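Local structure of thioesterase domain-containing protein (Pseudomonas aeruginosa, 1ZKI) at residues S56-D59 and V60-L64. The protein is a hotdog-fold thioesterase that probably hydrolyses acyl-CoA thioesters. Numbering follows the deposited sequence.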
loop_
_atom_site.group_PDB
_atom_site.type_symbol
_atom_site.label_atom_id
_atom_site.label_comp_id
_atom_site.label_asym_id
_atom_site.label_seq_id
_atom_site.Cartn_x
_atom_site.Cartn_y
_atom_site.Cartn_z
ATOM N N SER A 56 -5.225 6.334 13.278
ATOM C CA SER A 56 -6.638 6.246 13.659
ATOM C C SER A 56 -7.508 6.739 12.507
ATOM O O SER A 56 -8.478 6.103 12.134
ATOM C CB SER A 56 -6.902 7.055 14.925
ATOM O OG SER A 56 -6.186 6.497 16.022
ATOM N N LEU A 57 -7.119 7.866 11.923
ATOM C CA LEU A 57 -7.777 8.369 10.735
ATOM C C LEU A 57 -7.805 7.305 9.637
ATOM O O LEU A 57 -8.882 7.004 9.073
ATOM C CB LEU A 57 -7.051 9.617 10.256
ATOM C CG LEU A 57 -7.399 10.100 8.849
ATOM C CD1 LEU A 57 -8.872 10.542 8.788
ATOM C CD2 LEU A 57 -6.450 11.241 8.487
HETATM N N MSE A 58 -6.645 6.708 9.352
HETATM C CA MSE A 58 -6.577 5.701 8.307
HETATM C C MSE A 58 -7.471 4.484 8.596
HETATM O O MSE A 58 -8.227 4.052 7.736
HETATM C CB MSE A 58 -5.129 5.250 8.076
HETATM C CG MSE A 58 -5.021 4.264 6.930
HETATM SE SE MSE A 58 -3.155 3.956 6.558
HETATM C CE MSE A 58 -2.744 5.752 5.897
ATOM N N ASP A 59 -7.387 3.949 9.810
ATOM C CA ASP A 59 -8.181 2.763 10.173
ATOM C C ASP A 59 -9.689 3.040 10.013
ATOM O O ASP A 59 -10.448 2.215 9.466
ATOM C CB ASP A 59 -7.845 2.326 11.602
ATOM C CG ASP A 59 -8.655 1.120 12.038
ATOM O OD1 ASP A 59 -8.522 0.038 11.424
ATOM O OD2 ASP A 59 -9.470 1.272 12.954
ATOM N N VAL A 60 -10.129 4.210 10.470
ATOM C CA VAL A 60 -11.537 4.575 10.349
ATOM C C VAL A 60 -11.977 4.698 8.888
ATOM O O VAL A 60 -13.035 4.194 8.517
ATOM C CB VAL A 60 -11.865 5.835 11.164
ATOM C CG1 VAL A 60 -13.248 6.386 10.809
ATOM C CG2 VAL A 60 -11.768 5.503 12.696
ATOM N N THR A 61 -11.171 5.380 8.078
ATOM C CA THR A 61 -11.479 5.541 6.652
ATOM C C THR A 61 -11.537 4.181 5.939
ATOM O O THR A 61 -12.427 3.933 5.134
ATOM C CB THR A 61 -10.450 6.457 5.947
ATOM O OG1 THR A 61 -10.267 7.646 6.727
ATOM C CG2 THR A 61 -10.973 6.861 4.559
HETATM N N MSE A 62 -10.572 3.311 6.235
HETATM C CA MSE A 62 -10.577 1.956 5.676
HETATM C C MSE A 62 -11.831 1.176 6.082
HETATM O O MSE A 62 -12.420 0.507 5.253
HETATM C CB MSE A 62 -9.314 1.203 6.087
HETATM C CG MSE A 62 -8.058 1.716 5.425
HETATM SE SE MSE A 62 -6.574 0.637 6.224
HETATM C CE MSE A 62 -5.234 0.975 4.854
ATOM N N GLY A 63 -12.251 1.281 7.346
ATOM C CA GLY A 63 -13.479 0.616 7.799
ATOM C C GLY A 63 -14.711 1.080 7.028
ATOM O O GLY A 63 -15.577 0.274 6.666
ATOM N N LEU A 64 -14.784 2.389 6.789
ATOM C CA LEU A 64 -15.891 2.991 6.052
ATOM C C LEU A 64 -15.881 2.572 4.580
ATOM O O LEU A 64 -16.929 2.327 3.988
ATOM C CB LEU A 64 -15.845 4.513 6.207
ATOM C CG LEU A 64 -16.300 5.056 7.573
ATOM C CD1 LEU A 64 -16.159 6.594 7.583
ATOM C CD2 LEU A 64 -17.739 4.635 7.890
#
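Thr61 has a chi1 of -48°, which sets OG1 beside its own backbone N and turns the hydroxyl back to Leu57, one turn earlier. OG1 donates to Leu57 O at 2.8 Å, from above the carbonyl plane. Thr61 N donates to the same Leu57 O at 3.0 Å, and this bond is nearly straight. Two donors from one residue therefore grip one carbonyl, and the buried hydroxyl is satisfied within the helix. Leu57 and Thr61 run side by side, with Leu57 CD1 3.8 Å from Thr61 OG1. Both also rest on Val34 and Cys96 of the sheet.

Met58 and Met62, both selenomethionine, form a second pair. With CG anti to its N (chi1 -176°), Met58 runs alongside Met62, whose chain is extended beyond CG and brings its end to Met58. The two side chains point the same way. Met62 CE meets Met58 CG at 3.9 Å and Met58 SE at 4.0 Å. Ala112 packs against both.

Val60 sets CG2 beside Ser56 O, 3.4 Å away. The CB of Asp59 is directed away from the next turn, and OD1 is hydrogen-bonded to Thr78 OG1.

Regular i to i+4 backbone bonds run throughout, as from Gly63 N to Asp59 O (2.9 Å). This is the long central helix 51-70 of the hotdog fold, wrapped by its curved antiparallel sheet.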